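Local coordinates for protein molybdopterin biosynthesis enzyme, MoaB (Thermus thermophilus, PDB 3MCH) that probably takes part in building the molybdenum cofactor, as a MogA/MoaB-type protein of the molybdopterin pathway whose fold is expected to bind molybdopterin, at residues G5-D11 against A39-D45; T21-I26 against G130-R136; L95-R100 against S113-A117. One frame throughout, in Å; residues are numbered along the deposited sequence.

Contact 1: G5-D11 against A39-D45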
ATOM      1  N   GLY B   5      -2.793 -13.767  20.272  1.00 11.96           N
ATOM      2  CA  GLY B   5      -1.569 -13.595  21.027  1.00 12.15           C
ATOM      3  C   GLY B   5      -1.200 -12.123  20.925  1.00 13.37           C
ATOM      4  O   GLY B   5      -1.284 -11.538  19.844  1.00 13.13           O
ATOM      5  N   ILE B   6      -0.820 -11.511  22.040  1.00 13.24           N
ATOM      6  CA  ILE B   6      -0.431 -10.104  22.040  1.00 13.95           C
ATOM      7  C   ILE B   6       1.061 -10.046  22.351  1.00 15.40           C
ATOM      8  O   ILE B   6       1.497 -10.503  23.404  1.00 16.02           O
ATOM      9  CB  ILE B   6      -1.232  -9.299  23.104  1.00 14.90           C
ATOM     10  CG1 ILE B   6      -2.728  -9.355  22.776  1.00 14.60           C
ATOM     11  CG2 ILE B   6      -0.761  -7.843  23.137  1.00 13.97           C
ATOM     12  CD1 ILE B   6      -3.178  -8.833  21.384  1.00 25.29           C
ATOM     13  N   LEU B   7       1.839  -9.502  21.420  1.00 14.81           N
ATOM     14  CA  LEU B   7       3.283  -9.401  21.594  1.00 16.43           C
ATOM     15  C   LEU B   7       3.735  -7.952  21.690  1.00 16.14           C
ATOM     16  O   LEU B   7       3.655  -7.207  20.717  1.00 16.37           O
ATOM     17  CB  LEU B   7       4.002 -10.074  20.424  1.00 17.52           C
ATOM     18  CG  LEU B   7       5.534 -10.065  20.482  1.00 19.74           C
ATOM     19  CD1 LEU B   7       6.001 -10.815  21.720  1.00 21.43           C
ATOM     20  CD2 LEU B   7       6.098 -10.707  19.225  1.00 20.40           C
ATOM     21  N   THR B   8       4.213  -7.556  22.866  1.00 16.03           N
ATOM     22  CA  THR B   8       4.682  -6.192  23.069  1.00 18.30           C
ATOM     23  C   THR B   8       6.182  -6.118  22.798  1.00 18.83           C
ATOM     24  O   THR B   8       6.994  -6.684  23.534  1.00 18.67           O
ATOM     25  CB  THR B   8       4.371  -5.707  24.499  1.00 19.63           C
ATOM     26  OG1 THR B   8       2.949  -5.638  24.670  1.00 18.66           O
ATOM     27  CG2 THR B   8       4.963  -4.320  24.743  1.00 20.14           C
ATOM     28  N   VAL B   9       6.531  -5.419  21.723  1.00 18.84           N
ATOM     29  CA  VAL B   9       7.915  -5.263  21.298  1.00 20.78           C
ATOM     30  C   VAL B   9       8.613  -3.982  21.741  1.00 22.66           C
ATOM     31  O   VAL B   9       8.260  -2.889  21.294  1.00 22.54           O
ATOM     32  CB  VAL B   9       8.012  -5.251  19.749  1.00 20.53           C
ATOM     33  CG1 VAL B   9       9.473  -5.172  19.315  1.00 21.18           C
ATOM     34  CG2 VAL B   9       7.351  -6.495  19.174  1.00 20.62           C
ATOM     35  N   SER B  10       9.602  -4.131  22.622  1.00 24.34           N
ATOM     36  CA  SER B  10      10.387  -3.008  23.133  1.00 27.99           C
ATOM     37  C   SER B  10      11.482  -3.549  24.045  1.00 29.04           C
ATOM     38  O   SER B  10      11.330  -4.612  24.642  1.00 28.58           O
ATOM     39  CB  SER B  10       9.446  -2.000  23.792  1.00 29.60           C
ATOM     40  OG  SER B  10      10.204  -1.012  24.482  1.00 29.75           O
ATOM     41  N   ASP B  11      12.581  -2.807  24.158  1.00 31.84           N
ATOM     42  CA  ASP B  11      13.681  -3.214  25.023  1.00 33.88           C
ATOM     43  C   ASP B  11      13.291  -2.647  26.387  1.00 35.00           C
ATOM     44  O   ASP B  11      13.701  -3.165  27.426  1.00 33.10           O
ATOM     45  CB  ASP B  11      15.025  -2.628  24.574  1.00 35.04           C
ATOM     46  CG  ASP B  11      15.470  -3.141  23.221  1.00 36.43           C
ATOM     47  OD1 ASP B  11      15.375  -4.362  22.978  1.00 37.81           O
ATOM     48  OD2 ASP B  11      15.932  -2.320  22.403  1.00 38.98           O
ATOM     49  N   ALA B  39      -2.379 -15.788  24.690  1.00 13.91           N
ATOM     50  CA  ALA B  39      -0.959 -15.584  24.932  1.00 14.20           C
ATOM     51  C   ALA B  39      -0.594 -14.119  25.002  1.00 14.11           C
ATOM     52  O   ALA B  39      -1.210 -13.283  24.342  1.00 13.69           O
ATOM     53  CB  ALA B  39      -0.143 -16.263  23.834  1.00 15.04           C
ATOM     54  N   TYR B  40       0.411 -13.822  25.819  1.00 14.25           N
ATOM     55  CA  TYR B  40       0.923 -12.472  25.981  1.00 15.95           C
ATOM     56  C   TYR B  40       2.387 -12.554  26.393  1.00 17.27           C
ATOM     57  O   TYR B  40       2.731 -13.211  27.381  1.00 19.20           O
ATOM     58  CB  TYR B  40       0.138 -11.698  27.045  1.00 16.51           C
ATOM     59  CG  TYR B  40       0.877 -10.472  27.545  1.00 18.79           C
ATOM     60  CD1 TYR B  40       1.253  -9.453  26.669  1.00 16.50           C
ATOM     61  CD2 TYR B  40       1.239 -10.351  28.890  1.00 19.61           C
ATOM     62  CE1 TYR B  40       1.977  -8.343  27.117  1.00 18.46           C
ATOM     63  CE2 TYR B  40       1.959  -9.248  29.345  1.00 20.61           C
ATOM     64  CZ  TYR B  40       2.325  -8.252  28.455  1.00 20.28           C
ATOM     65  OH  TYR B  40       3.053  -7.170  28.899  1.00 23.54           O
ATOM     66  N   GLU B  41       3.248 -11.894  25.627  1.00 18.00           N
ATOM     67  CA  GLU B  41       4.675 -11.883  25.918  1.00 19.21           C
ATOM     68  C   GLU B  41       5.298 -10.532  25.587  1.00 20.60           C
ATOM     69  O   GLU B  41       4.768  -9.762  24.777  1.00 18.46           O
ATOM     70  CB  GLU B  41       5.402 -12.978  25.116  1.00 19.62           C
ATOM     71  CG  GLU B  41       5.304 -14.396  25.691  1.00 22.68           C
ATOM     72  CD  GLU B  41       6.062 -15.427  24.851  1.00 23.99           C
ATOM     73  OE1 GLU B  41       7.237 -15.172  24.508  1.00 25.40           O
ATOM     74  OE2 GLU B  41       5.491 -16.497  24.536  1.00 21.95           O
ATOM     75  N   LEU B  42       6.416 -10.246  26.245  1.00 20.32           N
ATOM     76  CA  LEU B  42       7.183  -9.028  26.010  1.00 21.78           C
ATOM     77  C   LEU B  42       8.411  -9.543  25.279  1.00 22.62           C
ATOM     78  O   LEU B  42       8.908 -10.625  25.595  1.00 23.33           O
ATOM     79  CB  LEU B  42       7.634  -8.395  27.326  1.00 24.38           C
ATOM     80  CG  LEU B  42       6.590  -7.796  28.268  1.00 25.63           C
ATOM     81  CD1 LEU B  42       7.203  -7.603  29.647  1.00 28.93           C
ATOM     82  CD2 LEU B  42       6.098  -6.478  27.710  1.00 26.97           C
ATOM     83  N   VAL B  43       8.897  -8.786  24.305  1.00 22.91           N
ATOM     84  CA  VAL B  43      10.080  -9.206  23.569  1.00 23.55           C
ATOM     85  C   VAL B  43      10.931  -7.977  23.278  1.00 24.15           C
ATOM     86  O   VAL B  43      10.404  -6.886  23.054  1.00 23.08           O
ATOM     87  CB  VAL B  43       9.690  -9.915  22.246  1.00 25.26           C
ATOM     88  CG1 VAL B  43       9.130  -8.905  21.249  1.00 26.06           C
ATOM     89  CG2 VAL B  43      10.892 -10.635  21.665  1.00 25.79           C
ATOM     90  N   PRO B  44      12.267  -8.129  23.305  1.00 25.80           N
ATOM     91  CA  PRO B  44      13.169  -7.005  23.038  1.00 26.44           C
ATOM     92  C   PRO B  44      13.079  -6.529  21.588  1.00 27.97           C
ATOM     93  O   PRO B  44      12.474  -7.194  20.746  1.00 27.26           O
ATOM     94  CB  PRO B  44      14.550  -7.588  23.354  1.00 27.48           C
ATOM     95  CG  PRO B  44      14.257  -8.685  24.336  1.00 28.02           C
ATOM     96  CD  PRO B  44      13.023  -9.310  23.754  1.00 25.79           C
ATOM     97  N   ASP B  45      13.682  -5.377  21.310  1.00 29.37           N
ATOM     98  CA  ASP B  45      13.701  -4.818  19.961  1.00 32.44           C
ATOM     99  C   ASP B  45      14.847  -5.536  19.267  1.00 34.53           C
ATOM    100  O   ASP B  45      15.827  -4.912  18.865  1.00 37.17           O
ATOM    101  CB  ASP B  45      14.024  -3.323  19.996  1.00 32.98           C
ATOM    102  CG  ASP B  45      12.806  -2.470  20.256  1.00 34.09           C
ATOM    103  OD1 ASP B  45      11.856  -2.537  19.450  1.00 36.11           O
ATOM    104  OD2 ASP B  45      12.797  -1.733  21.263  1.00 38.11           O
TER
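Gly5 to Val9 pair in parallel with Ala39 to Val43, the first and second strands of a beta-alpha-beta unit, with 35-43 at the sheet's edge within this chain. Five backbone bonds make the ladder, from Ile6 N to Ala39 O (2.9 Å) through Ser10 N to Val43 O. The beta-branched residues suit an extended chain. Val43 turns CG1 between its own N and carbonyl carbon (chi1 71°), which sets this methyl against Val9 CG2 at 3.6 Å and Leu7 CD1 at 3.7 Å, under helix 47-60. On the other face, Leu42 CD2 lies alongside Thr8 CB at 3.7 Å, and Tyr40 offers its ring edge, CE1, to Thr8 OG1; both hydroxyls bond to Asp20. Beyond the strands the loops are clasped by Asp11: OD1 accepts from Asp45 N at 2.6 Å, met from above the carboxylate plane, while Asp11 N gives a weak bond to Asp45 OD2. An alanine here would probably leave Asp45 N without this acceptor and cost Arg77 its salt bridge to Asp11, so that the loop ends are held less firmly. The carboxylates come within 3.4 Å, OD2 of Asp11 to OD2 of Asp45, a closeness that Arg77 is likely to make tolerable.

Contact 2: T21-I26 against G130-R136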
ATOM      1  N   THR B  21       0.647  -0.961  29.453  1.00 20.81           N
ATOM      2  CA  THR B  21      -0.669  -0.382  29.207  1.00 21.58           C
ATOM      3  C   THR B  21      -1.191  -0.561  27.783  1.00 21.85           C
ATOM      4  O   THR B  21      -2.394  -0.459  27.546  1.00 22.59           O
ATOM      5  CB  THR B  21      -0.695   1.119  29.548  1.00 22.89           C
ATOM      6  OG1 THR B  21       0.373   1.785  28.869  1.00 25.00           O
ATOM      7  CG2 THR B  21      -0.560   1.326  31.058  1.00 23.35           C
ATOM      8  N   THR B  22      -0.299  -0.820  26.833  1.00 21.35           N
ATOM      9  CA  THR B  22      -0.740  -1.020  25.457  1.00 20.00           C
ATOM     10  C   THR B  22      -1.430  -2.381  25.383  1.00 20.39           C
ATOM     11  O   THR B  22      -2.480  -2.524  24.754  1.00 20.45           O
ATOM     12  CB  THR B  22       0.441  -0.972  24.485  1.00 20.99           C
ATOM     13  OG1 THR B  22       1.119   0.282  24.636  1.00 21.18           O
ATOM     14  CG2 THR B  22      -0.050  -1.098  23.041  1.00 20.06           C
ATOM     15  N   HIS B  23      -0.828  -3.371  26.032  1.00 19.76           N
ATOM     16  CA  HIS B  23      -1.387  -4.718  26.106  1.00 19.53           C
ATOM     17  C   HIS B  23      -2.834  -4.601  26.595  1.00 19.50           C
ATOM     18  O   HIS B  23      -3.748  -5.203  26.029  1.00 19.16           O
ATOM     19  CB  HIS B  23      -0.564  -5.552  27.096  1.00 19.32           C
ATOM     20  CG  HIS B  23      -1.224  -6.824  27.528  1.00 22.22           C
ATOM     21  ND1 HIS B  23      -1.054  -7.355  28.789  1.00 23.56           N
ATOM     22  CD2 HIS B  23      -2.041  -7.680  26.868  1.00 21.82           C
ATOM     23  CE1 HIS B  23      -1.737  -8.482  28.888  1.00 23.30           C
ATOM     24  NE2 HIS B  23      -2.344  -8.702  27.737  1.00 23.66           N
ATOM     25  N   LEU B  24      -3.038  -3.813  27.647  1.00 20.61           N
ATOM     26  CA  LEU B  24      -4.373  -3.625  28.208  1.00 22.00           C
ATOM     27  C   LEU B  24      -5.340  -2.930  27.258  1.00 22.44           C
ATOM     28  O   LEU B  24      -6.522  -3.265  27.218  1.00 23.13           O
ATOM     29  CB  LEU B  24      -4.291  -2.834  29.514  1.00 24.33           C
ATOM     30  CG  LEU B  24      -3.545  -3.519  30.660  1.00 24.41           C
ATOM     31  CD1 LEU B  24      -3.549  -2.608  31.871  1.00 27.87           C
ATOM     32  CD2 LEU B  24      -4.203  -4.848  30.997  1.00 29.51           C
ATOM     33  N   ALA B  25      -4.845  -1.957  26.501  1.00 22.97           N
ATOM     34  CA  ALA B  25      -5.693  -1.235  25.555  1.00 21.81           C
ATOM     35  C   ALA B  25      -6.180  -2.193  24.471  1.00 21.06           C
ATOM     36  O   ALA B  25      -7.335  -2.133  24.046  1.00 21.18           O
ATOM     37  CB  ALA B  25      -4.920  -0.085  24.926  1.00 22.89           C
ATOM     38  N   ILE B  26      -5.287  -3.071  24.026  1.00 20.02           N
ATOM     39  CA  ILE B  26      -5.625  -4.044  22.999  1.00 18.16           C
ATOM     40  C   ILE B  26      -6.714  -4.997  23.492  1.00 19.88           C
ATOM     41  O   ILE B  26      -7.696  -5.242  22.795  1.00 18.88           O
ATOM     42  CB  ILE B  26      -4.373  -4.831  22.557  1.00 18.85           C
ATOM     43  CG1 ILE B  26      -3.410  -3.870  21.843  1.00 17.18           C
ATOM     44  CG2 ILE B  26      -4.776  -5.996  21.657  1.00 15.26           C
ATOM     45  CD1 ILE B  26      -3.974  -3.064  20.648  1.00 25.29           C
ATOM     46  N   GLY B 130       3.039   1.292  18.919  1.00 20.86           N
ATOM     47  CA  GLY B 130       3.370   1.021  20.310  1.00 22.27           C
ATOM     48  C   GLY B 130       2.687   1.764  21.444  1.00 23.91           C
ATOM     49  O   GLY B 130       2.752   1.315  22.590  1.00 23.93           O
ATOM     50  N   SER B 131       2.042   2.890  21.162  1.00 24.38           N
ATOM     51  CA  SER B 131       1.373   3.631  22.231  1.00 25.13           C
ATOM     52  C   SER B 131      -0.034   3.092  22.463  1.00 23.95           C
ATOM     53  O   SER B 131      -0.648   2.524  21.560  1.00 22.33           O
ATOM     54  CB  SER B 131       1.294   5.121  21.891  1.00 26.03           C
ATOM     55  OG  SER B 131       0.339   5.373  20.876  1.00 27.54           O
ATOM     56  N   PRO B 132      -0.560   3.248  23.688  1.00 24.17           N
ATOM     57  CA  PRO B 132      -1.908   2.761  23.987  1.00 22.67           C
ATOM     58  C   PRO B 132      -2.932   3.357  23.024  1.00 22.99           C
ATOM     59  O   PRO B 132      -3.772   2.642  22.475  1.00 21.84           O
ATOM     60  CB  PRO B 132      -2.127   3.221  25.427  1.00 24.14           C
ATOM     61  CG  PRO B 132      -0.748   3.173  26.000  1.00 24.78           C
ATOM     62  CD  PRO B 132       0.083   3.788  24.900  1.00 24.49           C
ATOM     63  N   LYS B 133      -2.851   4.668  22.817  1.00 23.83           N
ATOM     64  CA  LYS B 133      -3.771   5.354  21.916  1.00 24.38           C
ATOM     65  C   LYS B 133      -3.600   4.870  20.479  1.00 23.01           C
ATOM     66  O   LYS B 133      -4.581   4.608  19.787  1.00 22.62           O
ATOM     67  CB  LYS B 133      -3.547   6.869  21.970  1.00 25.66           C
ATOM     68  CG  LYS B 133      -4.417   7.645  20.989  1.00 31.14           C
ATOM     69  CD  LYS B 133      -4.144   9.144  21.045  1.00 31.98           C
ATOM     70  CE  LYS B 133      -5.013   9.886  20.035  1.00 33.81           C
ATOM     71  NZ  LYS B 133      -4.838  11.362  20.114  1.00 37.14           N
ATOM     72  N   GLY B 134      -2.348   4.756  20.043  1.00 22.63           N
ATOM     73  CA  GLY B 134      -2.061   4.310  18.690  1.00 22.77           C
ATOM     74  C   GLY B 134      -2.549   2.901  18.401  1.00 21.73           C
ATOM     75  O   GLY B 134      -3.220   2.660  17.395  1.00 21.04           O
ATOM     76  N   ALA B 135      -2.199   1.962  19.276  1.00 20.38           N
ATOM     77  CA  ALA B 135      -2.620   0.574  19.114  1.00 19.27           C
ATOM     78  C   ALA B 135      -4.140   0.496  19.109  1.00 19.22           C
ATOM     79  O   ALA B 135      -4.741  -0.226  18.311  1.00 18.33           O
ATOM     80  CB  ALA B 135      -2.059  -0.278  20.247  1.00 19.55           C
ATOM     81  N   ARG B 136      -4.765   1.257  19.999  1.00 18.99           N
ATOM     82  CA  ARG B 136      -6.217   1.263  20.104  1.00 18.64           C
ATOM     83  C   ARG B 136      -6.910   1.712  18.824  1.00 18.38           C
ATOM     84  O   ARG B 136      -7.802   1.028  18.314  1.00 16.90           O
ATOM     85  CB  ARG B 136      -6.654   2.164  21.261  1.00 20.61           C
ATOM     86  CG  ARG B 136      -8.145   2.149  21.537  1.00 22.49           C
ATOM     87  CD  ARG B 136      -8.512   3.151  22.631  1.00 26.22           C
ATOM     88  NE  ARG B 136      -7.694   2.985  23.832  1.00 27.27           N
ATOM     89  CZ  ARG B 136      -6.908   3.931  24.338  1.00 28.25           C
ATOM     90  NH1 ARG B 136      -6.826   5.118  23.751  1.00 29.62           N
ATOM     91  NH2 ARG B 136      -6.205   3.690  25.435  1.00 30.85           N
TER
HETATM   92  O   HOH W   1      -8.648   0.267  24.540  1.00 26.09           O
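Thr22 and Ala25 of helix 21-30 meet the start of helix 132-142, where Gly130, Ser131 and Pro132 form the turn that launches the second helix. Ser131 is its N-cap, with OG accepting from Gly134 N at 2.9 Å, and proline suits the first turn because no backbone N-H is needed there. Thr22 reaches the turn with both branches: OG1, beside its own backbone N (chi1 -57°), donates to Gly130 O at 2.8 Å, and CG2 rests on Ala135 CB at 3.5 Å. From one turn later on its helix, Ile26 pushes CD1 against the same methyl at 3.4 Å, tighter than usual for two carbons. The ring of Pro132 lies by the hydroxyls of Thr21 and Thr22. Farther along, Arg136 bends back at chi3 (-52°), laying one guanidinium face over Pro132 O, and a water at its edge accepts from NE and donates to Ala25 O, bridging the helices. The segments run at 29° to each other in nearly the same direction, short side chains keeping their axes 8.5 Å apart. This is the packing of neighbouring helices on one side of the parallel part of the mixed sheet in an alpha/beta fold.

Contact 3: L95-R100 against S113-A117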
ATOM      1  N   LEU B  95      -4.990  -4.223   5.361  1.00 12.09           N
ATOM      2  CA  LEU B  95      -5.054  -4.104   6.816  1.00 11.79           C
ATOM      3  C   LEU B  95      -3.995  -3.129   7.321  1.00 12.35           C
ATOM      4  O   LEU B  95      -4.216  -2.415   8.299  1.00 12.15           O
ATOM      5  CB  LEU B  95      -4.888  -5.483   7.471  1.00 11.37           C
ATOM      6  CG  LEU B  95      -6.083  -6.420   7.265  1.00 11.92           C
ATOM      7  CD1 LEU B  95      -5.801  -7.797   7.869  1.00 14.46           C
ATOM      8  CD2 LEU B  95      -7.318  -5.794   7.916  1.00 13.53           C
ATOM      9  N   ALA B  96      -2.845  -3.097   6.650  1.00 11.59           N
ATOM     10  CA  ALA B  96      -1.778  -2.175   7.028  1.00 11.93           C
ATOM     11  C   ALA B  96      -2.292  -0.751   6.787  1.00 12.08           C
ATOM     12  O   ALA B  96      -2.002   0.163   7.556  1.00 13.78           O
ATOM     13  CB  ALA B  96      -0.523  -2.446   6.191  1.00 13.82           C
ATOM     14  N   GLU B  97      -3.066  -0.575   5.722  1.00 11.97           N
ATOM     15  CA  GLU B  97      -3.635   0.734   5.392  1.00 11.84           C
ATOM     16  C   GLU B  97      -4.674   1.126   6.447  1.00 13.39           C
ATOM     17  O   GLU B  97      -4.737   2.276   6.878  1.00 14.05           O
ATOM     18  CB  GLU B  97      -4.282   0.681   4.001  1.00 14.17           C
ATOM     19  CG  GLU B  97      -3.293   0.333   2.903  1.00 13.23           C
ATOM     20  CD  GLU B  97      -3.950  -0.066   1.592  1.00 16.67           C
ATOM     21  OE1 GLU B  97      -5.158  -0.385   1.586  1.00 14.90           O
ATOM     22  OE2 GLU B  97      -3.240  -0.079   0.561  1.00 17.35           O
ATOM     23  N   LEU B  98      -5.491   0.167   6.871  1.00 13.46           N
ATOM     24  CA  LEU B  98      -6.500   0.470   7.880  1.00 11.66           C
ATOM     25  C   LEU B  98      -5.833   0.914   9.174  1.00 13.12           C
ATOM     26  O   LEU B  98      -6.298   1.851   9.830  1.00 13.48           O
ATOM     27  CB  LEU B  98      -7.390  -0.749   8.148  1.00 12.16           C
ATOM     28  CG  LEU B  98      -8.362  -1.161   7.039  1.00 13.12           C
ATOM     29  CD1 LEU B  98      -9.186  -2.348   7.508  1.00 13.66           C
ATOM     30  CD2 LEU B  98      -9.272   0.010   6.678  1.00 16.21           C
ATOM     31  N   MET B  99      -4.735   0.255   9.541  1.00 12.20           N
ATOM     32  CA  MET B  99      -4.041   0.605  10.778  1.00 13.76           C
ATOM     33  C   MET B  99      -3.411   1.997  10.734  1.00 15.36           C
ATOM     34  O   MET B  99      -3.110   2.581  11.777  1.00 17.01           O
ATOM     35  CB  MET B  99      -2.985  -0.452  11.116  1.00 14.29           C
ATOM     36  CG  MET B  99      -3.593  -1.790  11.520  1.00 13.11           C
ATOM     37  SD  MET B  99      -2.408  -3.005  12.147  1.00 15.70           S
ATOM     38  CE  MET B  99      -1.555  -3.433  10.620  1.00 13.68           C
ATOM     39  N   ARG B 100      -3.214   2.529   9.531  1.00 14.25           N
ATOM     40  CA  ARG B 100      -2.655   3.871   9.382  1.00 15.53           C
ATOM     41  C   ARG B 100      -3.783   4.898   9.336  1.00 16.16           C
ATOM     42  O   ARG B 100      -3.536   6.095   9.179  1.00 17.76           O
ATOM     43  CB  ARG B 100      -1.805   3.974   8.110  1.00 14.89           C
ATOM     44  CG  ARG B 100      -0.397   3.432   8.260  1.00 15.01           C
ATOM     45  CD  ARG B 100       0.465   3.785   7.053  1.00 14.72           C
ATOM     46  NE  ARG B 100       0.254   2.896   5.912  1.00 14.60           N
ATOM     47  CZ  ARG B 100       0.789   1.684   5.802  1.00 16.34           C
ATOM     48  NH1 ARG B 100       1.566   1.206   6.769  1.00 16.44           N
ATOM     49  NH2 ARG B 100       0.567   0.958   4.715  1.00 14.87           N
ATOM     50  N   SER B 113       3.219   4.951  10.713  1.00 21.78           N
ATOM     51  CA  SER B 113       3.468   3.568  11.098  1.00 19.20           C
ATOM     52  C   SER B 113       3.849   2.722   9.891  1.00 17.37           C
ATOM     53  O   SER B 113       3.176   2.755   8.865  1.00 18.14           O
ATOM     54  CB  SER B 113       2.226   2.965  11.760  1.00 19.23           C
ATOM     55  OG  SER B 113       2.474   1.629  12.142  1.00 19.64           O
ATOM     56  N   ARG B 114       4.926   1.955  10.029  1.00 17.27           N
ATOM     57  CA  ARG B 114       5.398   1.090   8.963  1.00 16.89           C
ATOM     58  C   ARG B 114       4.932  -0.339   9.217  1.00 14.94           C
ATOM     59  O   ARG B 114       5.379  -1.273   8.558  1.00 15.94           O
ATOM     60  CB  ARG B 114       6.928   1.129   8.894  1.00 18.21           C
ATOM     61  CG  ARG B 114       7.505   2.530   8.744  1.00 21.89           C
ATOM     62  CD  ARG B 114       9.027   2.491   8.656  1.00 23.10           C
ATOM     63  NE  ARG B 114       9.469   1.649   7.550  1.00 24.83           N
ATOM     64  CZ  ARG B 114       9.885   0.393   7.673  1.00 25.51           C
ATOM     65  NH1 ARG B 114       9.927  -0.186   8.866  1.00 24.86           N
ATOM     66  NH2 ARG B 114      10.244  -0.291   6.596  1.00 27.53           N
ATOM     67  N   GLY B 115       4.033  -0.506  10.179  1.00 15.10           N
ATOM     68  CA  GLY B 115       3.549  -1.837  10.496  1.00 14.37           C
ATOM     69  C   GLY B 115       2.952  -2.545   9.297  1.00 13.87           C
ATOM     70  O   GLY B 115       2.276  -1.920   8.475  1.00 14.11           O
ATOM     71  N   VAL B 116       3.225  -3.842   9.178  1.00 13.92           N
ATOM     72  CA  VAL B 116       2.678  -4.628   8.079  1.00 14.88           C
ATOM     73  C   VAL B 116       1.603  -5.571   8.611  1.00 15.17           C
ATOM     74  O   VAL B 116       1.362  -5.652   9.824  1.00 14.37           O
ATOM     75  CB  VAL B 116       3.771  -5.474   7.363  1.00 15.97           C
ATOM     76  CG1 VAL B 116       4.862  -4.561   6.816  1.00 15.65           C
ATOM     77  CG2 VAL B 116       4.368  -6.497   8.320  1.00 15.64           C
ATOM     78  N   ALA B 117       0.940  -6.261   7.691  1.00 13.61           N
ATOM     79  CA  ALA B 117      -0.087  -7.233   8.030  1.00 13.02           C
ATOM     80  C   ALA B 117       0.080  -8.374   7.044  1.00 12.74           C
ATOM     81  O   ALA B 117       0.343  -8.145   5.862  1.00 13.09           O
ATOM     82  CB  ALA B 117      -1.478  -6.616   7.894  1.00 14.50           C
TER
HETATM   83  O   HOH W   2       0.158  -0.299   9.344  1.00 15.29           O
HETATM   84  O   HOH W   3       3.010  -1.138   5.912  1.00 20.21           O
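Leu95, Ala96 and Met99, on one side of helix 93-99, press on the chain that enters strand 117-120, whereas farther along Arg100 bonds directly to Ser113 O and reaches Gly115 O through water. At the dry end the Ala96 and Ala117 methyls and the Leu95 CB methylene come closest: Ala117 CB sits 3.6 Å from Leu95 CB, and Ala96 CB abuts Gly115 O, letting the helix near the extended backbone. Met99, bent at chi3 (-72°), curls CE toward Val116 O at 3.8 Å and Ala117 CB at 4.2 Å, its flexible thioether filling the corner. At the wet end two waters supplement the one direct bond. One donates both to Ala96 O and to Gly115 O, the other donates to Gly115 O and accepts from Arg100 NH1 at 2.9 Å, so this carbonyl is gripped by two bonds. NH1 also donates to Ser113 O (3.1 Å, 149° at the hydrogen), 19° out of the guanidinium plane, while one guanidinium face covers Ala96 O. Ser113 OG accepts from Gly115 N, an ST turn, and is also hydrogen-bonded to Thr72 OG1.

The other terminal nitrogen of Arg100, NH2, makes a salt bridge with Glu97 of the third subunit, just as Glu97 here does with Arg100 of the second subunit, across the trimer interface. Inside the subunit, Leu95 and Met99 also pack on Val142 of helix 132-142 and Leu126 of strand 123-128, and Val116 lies against helix 80-85; helix 93-99 is thus set between its own sheet and the neighbouring subunits.

Contacts 1 and 2 share the beta-alpha-beta unit and touch directly: Ile6 CD1 meets Ile26 CG2 at 3.3 Å, and the rings of Tyr40 and His23 stack. Asp20 joins them further, bonding Thr8 and Tyr40 as well as the backbone N of His23. Contact 3 lies inside the chain loop closed by contact 2, its centre about 15 Å away and nearest atoms about 6 Å; Ser138 OG, bonded to Met99 O and Gly134 O, spans the gap. Contacts 1 and 3 have centres about 18 Å apart, on opposite sides of the chain's centre. The loops after strands 2-9 and 123-128 leave the same edge of the sheet's parallel part, probably near the molybdopterin-binding pocket, as in relatives.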